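Local coordinates for putative methyltransferase (Emericella variicolor, PDB 7DMB), which probably transfers a methyl group from S-adenosylmethionine, acting in trans in calbistrin biosynthesis, and is bound here to the spent cofactor S-adenosyl-L-homocysteine, at residues Ser27-Val32 with His362-Asp367; Lys78-Thr83 with Asn152-Val157; Leu308-Leu313 with Ala376-Arg381. All blocks are in the same frame, centred on the assembly; numbering follows the deposited sequence.

Interaction 1. Residues Ser27-Val32 with His362-Asp367; sequences SNWQTV and HAVGLD
Trp29 and Val364 lock the N-terminal segment against the sheet by backbone and side chain at once. Val364 N donates to Trp29 O over 3.0 Å, with an N-H...O angle of 156°, arriving in the carbonyl plane on a lone pair. Trp29 O also lies 3.2 Å from Ala363 CA, a CA-H...O contact, so one carbonyl serves two successive residues. Beside it the two side chains run alongside each other in the same direction, Trp29 CB lying 3.9 Å from Val364 CG2. With CG anti to its carbonyl carbon (chi1 -53°), Trp29 brings the CD1 edge of the indole up to His362 O, which lies near the ring plane. A second apolar touch, Val32 CG2 to Ala363 CB at 3.6 Å, continues the close part. The receiving strand, 358-366, borders the methyltransferase sheet and carries a classic beta bulge here: His362 and Ala363 both face Leu379. The His362 imidazole turns its edge to Val32 CA, 3.6 Å from His362 NE2, and NE2 is hydrogen-bonded by the backbone N of Asp33 just beyond. The other flank is looser and wetter. Between the exposed residues Asn28 and Thr31, a water lies 2.9 Å from Asn28 O and 3.0 Å from His362 O, and receives a weak bond from Thr31 N, bridging backbones that do not bond directly there.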
ATOM      1  N   SER A  27      -1.047  -2.215  22.258  1.00 31.41           N
ATOM      2  CA  SER A  27      -0.122  -1.948  23.360  1.00 31.48           C
ATOM      3  C   SER A  27       0.957  -3.022  23.529  1.00 28.18           C
ATOM      4  O   SER A  27       1.976  -2.762  24.181  1.00 26.29           O
ATOM      5  CB  SER A  27      -0.904  -1.756  24.674  1.00 40.29           C
ATOM      6  OG  SER A  27      -1.832  -2.812  24.919  1.00 38.59           O
ATOM      7  N   ASN A  28       0.796  -4.202  22.945  1.00 26.94           N
ATOM      8  CA  ASN A  28       1.886  -5.165  23.062  1.00 25.97           C
ATOM      9  C   ASN A  28       2.954  -5.002  21.987  1.00 25.75           C
ATOM     10  O   ASN A  28       3.955  -5.726  22.022  1.00 25.09           O
ATOM     11  CB  ASN A  28       1.346  -6.595  23.030  1.00 22.57           C
ATOM     12  CG  ASN A  28       0.518  -6.927  24.260  1.00 28.16           C
ATOM     13  OD1 ASN A  28      -0.646  -7.295  24.142  1.00 33.28           O
ATOM     14  ND2 ASN A  28       1.102  -6.766  25.444  1.00 26.26           N
ATOM     15  N   TRP A  29       2.792  -4.065  21.055  1.00 21.66           N
ATOM     16  CA  TRP A  29       3.689  -3.947  19.911  1.00 18.95           C
ATOM     17  C   TRP A  29       4.321  -2.571  19.847  1.00 19.43           C
ATOM     18  O   TRP A  29       4.476  -1.977  18.772  1.00 13.11           O
ATOM     19  CB  TRP A  29       2.940  -4.269  18.625  1.00 17.97           C
ATOM     20  CG  TRP A  29       2.248  -5.596  18.690  1.00 19.30           C
ATOM     21  CD1 TRP A  29       2.791  -6.781  19.092  1.00 16.57           C
ATOM     22  CD2 TRP A  29       0.878  -5.874  18.348  1.00 18.89           C
ATOM     23  NE1 TRP A  29       1.852  -7.789  19.005  1.00 20.11           N
ATOM     24  CE2 TRP A  29       0.669  -7.259  18.549  1.00 18.29           C
ATOM     25  CE3 TRP A  29      -0.183  -5.091  17.884  1.00 19.30           C
ATOM     26  CZ2 TRP A  29      -0.566  -7.879  18.308  1.00 14.19           C
ATOM     27  CZ3 TRP A  29      -1.417  -5.710  17.637  1.00 18.02           C
ATOM     28  CH2 TRP A  29      -1.590  -7.095  17.859  1.00 18.42           C
ATOM     29  N   GLN A  30       4.712  -2.051  21.004  1.00 19.42           N
ATOM     30  CA  GLN A  30       5.167  -0.674  21.098  1.00 19.59           C
ATOM     31  C   GLN A  30       6.688  -0.535  21.163  1.00 18.52           C
ATOM     32  O   GLN A  30       7.177   0.582  21.336  1.00 19.98           O
ATOM     33  CB  GLN A  30       4.524  -0.003  22.312  1.00 22.15           C
ATOM     34  CG  GLN A  30       3.028   0.217  22.163  1.00 27.91           C
ATOM     35  CD  GLN A  30       2.692   1.057  20.945  1.00 35.33           C
ATOM     36  OE1 GLN A  30       2.151   0.555  19.957  1.00 35.45           O
ATOM     37  NE2 GLN A  30       3.040   2.340  20.999  1.00 34.32           N
ATOM     38  N   THR A  31       7.449  -1.628  21.037  1.00 18.19           N
ATOM     39  CA  THR A  31       8.907  -1.540  21.087  1.00 20.22           C
ATOM     40  C   THR A  31       9.549  -2.448  20.042  1.00 19.65           C
ATOM     41  O   THR A  31       8.988  -3.475  19.650  1.00 17.60           O
ATOM     42  CB  THR A  31       9.484  -1.921  22.464  1.00 20.07           C
ATOM     43  OG1 THR A  31       9.459  -3.349  22.610  1.00 21.43           O
ATOM     44  CG2 THR A  31       8.716  -1.263  23.607  1.00 18.28           C
ATOM     45  N   VAL A  32      10.755  -2.069  19.618  1.00 19.46           N
ATOM     46  CA  VAL A  32      11.549  -2.838  18.662  1.00 15.35           C
ATOM     47  C   VAL A  32      12.808  -3.318  19.369  1.00 17.85           C
ATOM     48  O   VAL A  32      13.548  -2.506  19.935  1.00 18.95           O
ATOM     49  CB  VAL A  32      11.921  -1.996  17.431  1.00 17.05           C
ATOM     50  CG1 VAL A  32      12.984  -2.709  16.593  1.00 16.43           C
ATOM     51  CG2 VAL A  32      10.694  -1.655  16.599  1.00 17.12           C
ATOM     52  N   HIS A 362       5.752  -7.879  16.030  1.00 15.04           N
ATOM     53  CA  HIS A 362       6.786  -7.403  16.939  1.00 13.49           C
ATOM     54  C   HIS A 362       6.517  -5.960  17.343  1.00 15.43           C
ATOM     55  O   HIS A 362       6.411  -5.650  18.530  1.00 19.66           O
ATOM     56  CB  HIS A 362       8.164  -7.554  16.266  1.00 18.49           C
ATOM     57  CG  HIS A 362       9.324  -7.228  17.147  1.00 16.18           C
ATOM     58  ND1 HIS A 362       9.886  -8.148  18.009  1.00 23.64           N
ATOM     59  CD2 HIS A 362      10.063  -6.101  17.265  1.00 15.90           C
ATOM     60  CE1 HIS A 362      10.912  -7.593  18.632  1.00 20.65           C
ATOM     61  NE2 HIS A 362      11.036  -6.349  18.204  1.00 21.16           N
ATOM     62  N   ALA A 363       6.383  -5.069  16.363  1.00 17.10           N
ATOM     63  CA  ALA A 363       6.066  -3.668  16.593  1.00 14.49           C
ATOM     64  C   ALA A 363       5.124  -3.192  15.494  1.00 14.33           C
ATOM     65  O   ALA A 363       5.128  -3.728  14.381  1.00 14.10           O
ATOM     66  CB  ALA A 363       7.330  -2.799  16.619  1.00 15.92           C
ATOM     67  N   VAL A 364       4.280  -2.212  15.820  1.00 15.04           N
ATOM     68  CA  VAL A 364       3.374  -1.613  14.838  1.00 16.46           C
ATOM     69  C   VAL A 364       3.315  -0.113  15.077  1.00 14.79           C
ATOM     70  O   VAL A 364       3.151   0.338  16.216  1.00 16.19           O
ATOM     71  CB  VAL A 364       1.947  -2.194  14.867  1.00 15.10           C
ATOM     72  CG1 VAL A 364       1.181  -1.697  13.657  1.00 13.05           C
ATOM     73  CG2 VAL A 364       1.967  -3.677  14.850  1.00 14.46           C
ATOM     74  N   GLY A 365       3.446   0.653  14.002  1.00 13.08           N
ATOM     75  CA  GLY A 365       3.179   2.076  14.028  1.00 17.99           C
ATOM     76  C   GLY A 365       2.266   2.478  12.883  1.00 21.26           C
ATOM     77  O   GLY A 365       2.492   2.094  11.730  1.00 22.48           O
ATOM     78  N   LEU A 366       1.236   3.253  13.179  1.00 15.03           N
ATOM     79  CA  LEU A 366       0.307   3.671  12.147  1.00 17.48           C
ATOM     80  C   LEU A 366       0.786   4.977  11.519  1.00 16.70           C
ATOM     81  O   LEU A 366       1.531   5.748  12.122  1.00 19.66           O
ATOM     82  CB  LEU A 366      -1.105   3.828  12.722  1.00 16.23           C
ATOM     83  CG  LEU A 366      -1.679   2.626  13.484  1.00 16.35           C
ATOM     84  CD1 LEU A 366      -3.092   2.920  13.977  1.00 19.44           C
ATOM     85  CD2 LEU A 366      -1.658   1.334  12.653  1.00 16.40           C
ATOM     86  N   ASP A 367       0.363   5.211  10.286  1.00 17.05           N
ATOM     87  CA  ASP A 367       0.750   6.422   9.577  1.00 15.75           C
ATOM     88  C   ASP A 367      -0.113   7.635   9.948  1.00 17.15           C
ATOM     89  O   ASP A 367      -0.008   8.683   9.299  1.00 17.66           O
ATOM     90  CB  ASP A 367       0.718   6.163   8.068  1.00 12.47           C
ATOM     91  CG  ASP A 367      -0.694   6.015   7.503  1.00 15.37           C
ATOM     92  OD1 ASP A 367      -1.711   6.083   8.254  1.00 13.03           O
ATOM     93  OD2 ASP A 367      -0.773   5.826   6.264  1.00 15.72           O
TER
HETATM   94  O   HOH W   1       6.640  -4.811  21.449  1.00 24.77           O

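Interaction 2. Residues Lys78-Thr83 with Asn152-Val157; sequences KSATCT and NVVDIV
Thr83 N donates to Val157 O over 3.0 Å, with an N-H...O angle of 155°, which joins the irregular run after helix 56-79 to the last residue of helix 140-157. Val157 ends the helix, and its carbonyl takes its hydrogen bond from another part of the chain. The Thr83 hydroxyl turns to the same oxygen from above the carbonyl plane, 37° out of it. Its chi1 of 51° sets OG1 between the backbone N and the carbonyl carbon, on the side of its own N-H, so that Thr83 appears to hold the oxygen by both N-H and hydroxyl, although the modelled OG1 to Val157 O separation of 2.5 Å is doubtfully short. Thr81 O, an acceptor too, lies 3.1 Å from Val157 O without a bond. Next to this polar end the contact turns apolar. Ala80 CB points at the helix and meets two valines one turn apart, lying 3.8 Å from Val157 CG2 and 3.9 Å from Val154 CG2. Cys82 adds a lighter touch with SG at 4.2 Å from Val157 CB, although its CB points away from the helix; the side chain touches Phe87, Glu88 and Arg91 of helix 85-101. Phe87 packs on Val157 as well, while Val154 also rests on Lys76 of helix 56-79, so the end of helix 140-157 touches both of these helices at the protein surface.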
ATOM      1  N   LYS A  78     -24.843   2.596 -14.553  1.00 22.87           N
ATOM      2  CA  LYS A  78     -26.078   1.834 -14.721  1.00 23.28           C
ATOM      3  C   LYS A  78     -26.420   1.616 -16.193  1.00 23.19           C
ATOM      4  O   LYS A  78     -26.905   0.546 -16.569  1.00 26.22           O
ATOM      5  CB  LYS A  78     -27.220   2.541 -13.994  1.00 30.38           C
ATOM      6  CG  LYS A  78     -27.071   2.570 -12.476  1.00 39.04           C
ATOM      7  CD  LYS A  78     -26.355   1.322 -11.921  1.00 32.24           C
ATOM      8  CE  LYS A  78     -27.305   0.099 -11.839  1.00 34.98           C
ATOM      9  NZ  LYS A  78     -26.762  -1.101 -11.136  1.00 28.79           N
ATOM     10  N   SER A  79     -26.161   2.600 -17.047  1.00 27.39           N
ATOM     11  CA  SER A  79     -26.404   2.390 -18.468  1.00 32.54           C
ATOM     12  C   SER A  79     -25.279   1.625 -19.166  1.00 31.27           C
ATOM     13  O   SER A  79     -25.424   1.285 -20.348  1.00 31.38           O
ATOM     14  CB  SER A  79     -26.631   3.732 -19.173  1.00 25.02           C
ATOM     15  OG  SER A  79     -25.776   4.736 -18.659  1.00 35.16           O
ATOM     16  N   ALA A  80     -24.180   1.332 -18.477  1.00 27.22           N
ATOM     17  CA  ALA A  80     -23.055   0.648 -19.096  1.00 20.87           C
ATOM     18  C   ALA A  80     -23.226  -0.867 -19.042  1.00 21.43           C
ATOM     19  O   ALA A  80     -23.907  -1.422 -18.170  1.00 21.97           O
ATOM     20  CB  ALA A  80     -21.738   1.041 -18.419  1.00 21.18           C
ATOM     21  N   THR A  81     -22.575  -1.536 -19.985  1.00 15.75           N
ATOM     22  CA  THR A  81     -22.533  -2.992 -20.031  1.00 17.53           C
ATOM     23  C   THR A  81     -21.327  -3.467 -19.227  1.00 19.20           C
ATOM     24  O   THR A  81     -20.192  -3.419 -19.705  1.00 17.10           O
ATOM     25  CB  THR A  81     -22.459  -3.483 -21.471  1.00 18.12           C
ATOM     26  OG1 THR A  81     -23.588  -2.987 -22.202  1.00 22.32           O
ATOM     27  CG2 THR A  81     -22.446  -5.006 -21.513  1.00 19.62           C
ATOM     28  N   CYS A  82     -21.573  -3.937 -18.004  1.00 17.01           N
ATOM     29  CA  CYS A  82     -20.532  -4.578 -17.197  1.00 18.76           C
ATOM     30  C   CYS A  82     -20.185  -5.934 -17.796  1.00 21.36           C
ATOM     31  O   CYS A  82     -20.968  -6.886 -17.698  1.00 24.30           O
ATOM     32  CB  CYS A  82     -21.001  -4.719 -15.751  1.00 17.51           C
ATOM     33  SG  CYS A  82     -20.970  -3.147 -14.893  1.00 22.79           S
ATOM     34  N   THR A  83     -19.003  -6.027 -18.402  1.00 24.30           N
ATOM     35  CA  THR A  83     -18.650  -7.171 -19.230  1.00 21.28           C
ATOM     36  C   THR A  83     -18.029  -8.322 -18.458  1.00 21.52           C
ATOM     37  O   THR A  83     -17.883  -9.412 -19.022  1.00 23.02           O
ATOM     38  CB  THR A  83     -17.685  -6.747 -20.333  1.00 21.74           C
ATOM     39  OG1 THR A  83     -16.597  -6.030 -19.744  1.00 21.93           O
ATOM     40  CG2 THR A  83     -18.400  -5.878 -21.343  1.00 19.20           C
ATOM     41  N   ASN A 152     -13.251   7.280 -17.030  1.00 16.20           N
ATOM     42  CA  ASN A 152     -13.028   6.155 -17.932  1.00 16.18           C
ATOM     43  C   ASN A 152     -13.883   4.942 -17.598  1.00 14.20           C
ATOM     44  O   ASN A 152     -13.713   3.896 -18.229  1.00 13.48           O
ATOM     45  CB  ASN A 152     -11.554   5.729 -17.913  1.00 17.16           C
ATOM     46  CG  ASN A 152     -10.642   6.774 -18.460  1.00 16.50           C
ATOM     47  OD1 ASN A 152     -10.404   6.833 -19.671  1.00 16.15           O
ATOM     48  ND2 ASN A 152     -10.109   7.612 -17.574  1.00 14.06           N
ATOM     49  N   VAL A 153     -14.786   5.049 -16.624  1.00 14.25           N
ATOM     50  CA  VAL A 153     -15.380   3.850 -16.036  1.00 15.14           C
ATOM     51  C   VAL A 153     -16.092   3.009 -17.095  1.00 14.34           C
ATOM     52  O   VAL A 153     -15.941   1.779 -17.126  1.00 17.41           O
ATOM     53  CB  VAL A 153     -16.308   4.232 -14.867  1.00 12.92           C
ATOM     54  CG1 VAL A 153     -17.418   5.148 -15.326  1.00 11.23           C
ATOM     55  CG2 VAL A 153     -16.846   2.978 -14.199  1.00 16.10           C
ATOM     56  N   VAL A 154     -16.828   3.652 -18.007  1.00 15.80           N
ATOM     57  CA  VAL A 154     -17.559   2.910 -19.039  1.00 17.01           C
ATOM     58  C   VAL A 154     -16.594   2.181 -19.968  1.00 16.58           C
ATOM     59  O   VAL A 154     -16.743   0.982 -20.210  1.00 18.90           O
ATOM     60  CB  VAL A 154     -18.501   3.842 -19.829  1.00 21.83           C
ATOM     61  CG1 VAL A 154     -19.019   3.123 -21.114  1.00 15.30           C
ATOM     62  CG2 VAL A 154     -19.675   4.305 -18.938  1.00 22.08           C
ATOM     63  N   ASP A 155     -15.594   2.887 -20.501  1.00 15.08           N
ATOM     64  CA  ASP A 155     -14.562   2.216 -21.288  1.00 16.73           C
ATOM     65  C   ASP A 155     -13.910   1.082 -20.509  1.00 18.12           C
ATOM     66  O   ASP A 155     -13.473   0.096 -21.106  1.00 16.73           O
ATOM     67  CB  ASP A 155     -13.480   3.202 -21.727  1.00 18.16           C
ATOM     68  CG  ASP A 155     -13.904   4.050 -22.907  1.00 21.03           C
ATOM     69  OD1 ASP A 155     -15.008   3.836 -23.437  1.00 21.37           O
ATOM     70  OD2 ASP A 155     -13.124   4.942 -23.303  1.00 25.99           O
ATOM     71  N   ILE A 156     -13.831   1.199 -19.186  1.00 16.20           N
ATOM     72  CA  ILE A 156     -13.193   0.141 -18.411  1.00 15.73           C
ATOM     73  C   ILE A 156     -14.136  -1.050 -18.247  1.00 16.99           C
ATOM     74  O   ILE A 156     -13.776  -2.185 -18.586  1.00 15.13           O
ATOM     75  CB  ILE A 156     -12.691   0.684 -17.057  1.00 19.37           C
ATOM     76  CG1 ILE A 156     -11.587   1.732 -17.272  1.00 14.83           C
ATOM     77  CG2 ILE A 156     -12.197  -0.472 -16.157  1.00 13.98           C
ATOM     78  CD1 ILE A 156     -11.274   2.578 -16.054  1.00 10.79           C
ATOM     79  N   VAL A 157     -15.368  -0.819 -17.770  1.00 16.43           N
ATOM     80  CA  VAL A 157     -16.260  -1.966 -17.555  1.00 15.82           C
ATOM     81  C   VAL A 157     -16.723  -2.573 -18.868  1.00 15.56           C
ATOM     82  O   VAL A 157     -17.181  -3.723 -18.885  1.00 14.13           O
ATOM     83  CB  VAL A 157     -17.503  -1.627 -16.709  1.00 13.50           C
ATOM     84  CG1 VAL A 157     -17.110  -1.027 -15.362  1.00 14.09           C
ATOM     85  CG2 VAL A 157     -18.457  -0.719 -17.489  1.00 12.31           C
TER

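Interaction 3. Residues Leu308-Leu313 with Ala376-Arg381; sequences LFNQEL and ANMLAR
Gln311 NE2 donates a hydrogen bond to Asn377 OD1 over 2.7 Å, lying in the carbonyl plane of the asparagine and only 13° out of the glutamine amide plane. The two amides sit side by side but are turned 63° against each other. Gln311 reaches its neighbour by an extended chain, CG anti to the backbone N (chi1 -167°) and chi2 straight, so that Gln311 CG also passes 3.2 Å from Asn377 OD1. Both far ends are held as well: Gln311 OE1 takes a hydrogen bond from Ser282 OG, and Asn377 ND2 bonds Gly365 O and Ser184 OG, which leaves neither buried amide loose to rotate. On the same face Phe309 lies alongside Asn377, ring and amide planes nearly parallel, with CE1 3.8 Å from Asn377 CB. Leu379, the cross-strand partner of Phe309, brings CD1 to 3.9 Å from Phe309 CB, and helix 187-196 packs over this pair. The opposite face bears Leu308, Asn310 and Glu312 beside Ala380, Met378 and Ala376. There the thioether of Met378 bends at its end and carries CE to 3.5 Å from Glu312 CB, and the Met378 side chain also touches Trp349 of helix 346-355, while the Glu312 carboxylate turns off to His286. Three hydrogen-bonded pairs join the backbones, among them Asn310 N to Met378 O at 2.7 Å and almost straight; two non-hydrogen-bonded pairs alternate with them. The Gln311 side chain lies about 7 Å from the bound S-adenosyl-L-homocysteine. Strand 375-382 thus runs antiparallel between strands 306-313 and 358-366, giving the order 3-2-1-4-5-7-6 with the seventh strand reversed, the signature of the Rossmann-like class I methyltransferase fold.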
ATOM      1  N   LEU A 308      10.440  -9.507   8.892  1.00 14.13           N
ATOM      2  CA  LEU A 308       9.571  -8.966   7.856  1.00 14.96           C
ATOM      3  C   LEU A 308       9.116  -7.576   8.288  1.00 12.43           C
ATOM      4  O   LEU A 308       8.575  -7.411   9.387  1.00 11.75           O
ATOM      5  CB  LEU A 308       8.362  -9.874   7.626  1.00 13.16           C
ATOM      6  CG  LEU A 308       7.209  -9.216   6.856  1.00 11.02           C
ATOM      7  CD1 LEU A 308       7.629  -8.837   5.431  1.00 11.21           C
ATOM      8  CD2 LEU A 308       6.016 -10.140   6.857  1.00 10.13           C
ATOM      9  N   PHE A 309       9.353  -6.578   7.445  1.00 11.50           N
ATOM     10  CA  PHE A 309       8.735  -5.274   7.624  1.00 10.70           C
ATOM     11  C   PHE A 309       7.656  -5.137   6.564  1.00 12.37           C
ATOM     12  O   PHE A 309       7.952  -5.133   5.361  1.00 10.41           O
ATOM     13  CB  PHE A 309       9.738  -4.124   7.546  1.00 13.21           C
ATOM     14  CG  PHE A 309       9.082  -2.779   7.485  1.00 12.66           C
ATOM     15  CD1 PHE A 309       8.432  -2.262   8.589  1.00 16.65           C
ATOM     16  CD2 PHE A 309       9.055  -2.062   6.307  1.00 11.41           C
ATOM     17  CE1 PHE A 309       7.791  -1.038   8.524  1.00 15.15           C
ATOM     18  CE2 PHE A 309       8.434  -0.842   6.247  1.00 12.64           C
ATOM     19  CZ  PHE A 309       7.788  -0.336   7.356  1.00 11.37           C
ATOM     20  N   ASN A 310       6.411  -5.043   7.015  1.00 10.54           N
ATOM     21  CA  ASN A 310       5.234  -5.162   6.158  1.00 13.78           C
ATOM     22  C   ASN A 310       4.374  -3.909   6.320  1.00 13.38           C
ATOM     23  O   ASN A 310       3.796  -3.671   7.387  1.00 14.76           O
ATOM     24  CB  ASN A 310       4.459  -6.435   6.510  1.00 13.74           C
ATOM     25  CG  ASN A 310       3.328  -6.744   5.536  1.00 12.93           C
ATOM     26  OD1 ASN A 310       3.380  -6.408   4.353  1.00 15.07           O
ATOM     27  ND2 ASN A 310       2.300  -7.405   6.042  1.00 10.25           N
ATOM     28  N   GLN A 311       4.314  -3.095   5.276  1.00 10.93           N
ATOM     29  CA  GLN A 311       3.487  -1.895   5.261  1.00 13.28           C
ATOM     30  C   GLN A 311       2.193  -2.232   4.530  1.00 12.55           C
ATOM     31  O   GLN A 311       2.232  -2.606   3.350  1.00 12.02           O
ATOM     32  CB  GLN A 311       4.230  -0.753   4.567  1.00 13.78           C
ATOM     33  CG  GLN A 311       3.627   0.645   4.727  1.00 16.24           C
ATOM     34  CD  GLN A 311       4.490   1.704   4.063  1.00 17.07           C
ATOM     35  OE1 GLN A 311       4.686   1.693   2.840  1.00 16.06           O
ATOM     36  NE2 GLN A 311       5.033   2.615   4.869  1.00 15.66           N
ATOM     37  N   GLU A 312       1.053  -2.102   5.214  1.00 12.00           N
ATOM     38  CA  GLU A 312      -0.187  -2.642   4.659  1.00 12.40           C
ATOM     39  C   GLU A 312      -1.404  -1.790   5.005  1.00 13.31           C
ATOM     40  O   GLU A 312      -1.668  -1.497   6.173  1.00 10.10           O
ATOM     41  CB  GLU A 312      -0.407  -4.081   5.141  1.00 11.72           C
ATOM     42  CG  GLU A 312       0.231  -5.151   4.246  1.00 12.92           C
ATOM     43  CD  GLU A 312      -0.523  -5.326   2.929  1.00 14.28           C
ATOM     44  OE1 GLU A 312      -1.712  -4.902   2.853  1.00 12.31           O
ATOM     45  OE2 GLU A 312       0.055  -5.908   1.982  1.00 12.03           O
ATOM     46  N   LEU A 313      -2.171  -1.444   3.979  1.00 13.61           N
ATOM     47  CA  LEU A 313      -3.401  -0.684   4.173  1.00 14.86           C
ATOM     48  C   LEU A 313      -4.394  -1.419   5.068  1.00 13.38           C
ATOM     49  O   LEU A 313      -4.602  -2.630   4.946  1.00  9.46           O
ATOM     50  CB  LEU A 313      -4.051  -0.407   2.823  1.00 16.49           C
ATOM     51  CG  LEU A 313      -3.248   0.552   1.962  1.00 15.23           C
ATOM     52  CD1 LEU A 313      -3.767   0.490   0.535  1.00 16.08           C
ATOM     53  CD2 LEU A 313      -3.362   1.951   2.547  1.00 14.43           C
ATOM     54  N   ALA A 376      -0.739   0.471   8.135  1.00 12.29           N
ATOM     55  CA  ALA A 376      -0.056  -0.038   9.323  1.00 16.96           C
ATOM     56  C   ALA A 376       1.364  -0.490   8.950  1.00 11.31           C
ATOM     57  O   ALA A 376       1.543  -1.294   8.029  1.00 10.03           O
ATOM     58  CB  ALA A 376      -0.835  -1.195   9.955  1.00  8.38           C
ATOM     59  N   ASN A 377       2.365   0.036   9.663  1.00 14.55           N
ATOM     60  CA  ASN A 377       3.775  -0.333   9.472  1.00 12.76           C
ATOM     61  C   ASN A 377       4.111  -1.405  10.500  1.00 12.66           C
ATOM     62  O   ASN A 377       4.284  -1.099  11.685  1.00 12.01           O
ATOM     63  CB  ASN A 377       4.705   0.874   9.631  1.00 11.56           C
ATOM     64  CG  ASN A 377       4.445   1.970   8.592  1.00 18.65           C
ATOM     65  OD1 ASN A 377       4.854   1.862   7.426  1.00 16.06           O
ATOM     66  ND2 ASN A 377       3.744   3.028   9.012  1.00 18.61           N
ATOM     67  N   MET A 378       4.211  -2.658  10.048  1.00 12.92           N
ATOM     68  CA  MET A 378       4.321  -3.817  10.932  1.00 12.58           C
ATOM     69  C   MET A 378       5.697  -4.463  10.813  1.00 13.25           C
ATOM     70  O   MET A 378       6.180  -4.720   9.701  1.00 12.50           O
ATOM     71  CB  MET A 378       3.242  -4.848  10.606  1.00  8.52           C
ATOM     72  CG  MET A 378       1.827  -4.363  10.849  1.00 12.76           C
ATOM     73  SD  MET A 378       0.580  -5.444  10.130  1.00 12.46           S
ATOM     74  CE  MET A 378       0.570  -4.880   8.433  1.00  8.67           C
ATOM     75  N   LEU A 379       6.312  -4.752  11.953  1.00 11.23           N
ATOM     76  CA  LEU A 379       7.559  -5.509  12.001  1.00 14.05           C
ATOM     77  C   LEU A 379       7.287  -6.843  12.688  1.00 14.62           C
ATOM     78  O   LEU A 379       6.645  -6.890  13.741  1.00 18.05           O
ATOM     79  CB  LEU A 379       8.654  -4.720  12.729  1.00 14.96           C
ATOM     80  CG  LEU A 379      10.087  -5.257  12.643  1.00 19.48           C
ATOM     81  CD1 LEU A 379      10.580  -5.369  11.194  1.00 11.62           C
ATOM     82  CD2 LEU A 379      11.038  -4.374  13.452  1.00 18.95           C
ATOM     83  N   ALA A 380       7.717  -7.928  12.066  1.00 14.44           N
ATOM     84  CA  ALA A 380       7.502  -9.259  12.608  1.00 14.61           C
ATOM     85  C   ALA A 380       8.812 -10.021  12.524  1.00 15.32           C
ATOM     86  O   ALA A 380       9.559  -9.865  11.553  1.00 13.58           O
ATOM     87  CB  ALA A 380       6.411 -10.005  11.846  1.00 10.80           C
ATOM     88  N   ARG A 381       9.079 -10.827  13.549  1.00 14.38           N
ATOM     89  CA  ARG A 381      10.308 -11.598  13.684  1.00 18.11           C
ATOM     90  C   ARG A 381      10.038 -13.074  13.428  1.00 20.50           C
ATOM     91  O   ARG A 381       8.982 -13.604  13.788  1.00 22.23           O
ATOM     92  CB  ARG A 381      10.912 -11.434  15.088  1.00 20.39           C
ATOM     93  CG  ARG A 381      12.332 -11.926  15.225  1.00 20.34           C
ATOM     94  CD  ARG A 381      12.922 -11.619  16.601  1.00 22.79           C
ATOM     95  NE  ARG A 381      14.278 -11.093  16.435  1.00 35.18           N
ATOM     96  CZ  ARG A 381      15.386 -11.661  16.899  1.00 28.98           C
ATOM     97  NH1 ARG A 381      15.344 -12.797  17.597  1.00 31.58           N
ATOM     98  NH2 ARG A 381      16.540 -11.079  16.651  1.00 28.59           N
TER

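Overall arrangement
From the N terminus, residues 27-32 open interaction 1, which closes only when the chain returns at 362-367, enclosing almost the whole protein in one loop. Interaction 2 is nested within it, closing a smaller, wholly non-strand loop between 78-83 and 152-157 in the helical N-terminal part. Interaction 3 opens later, at 308-313, and closes at 376-381, so it crosses interaction 1. These two meet where strands 358-366 and 375-382 lie side by side; the centres of interactions 1 and 3 are about 10 Å apart. Interaction 2, across the chain's centre, ties helices together, whereas interaction 3 joins two strands of the main sheet and interaction 1 lays the N-terminal segment on its outermost strand, 358-366.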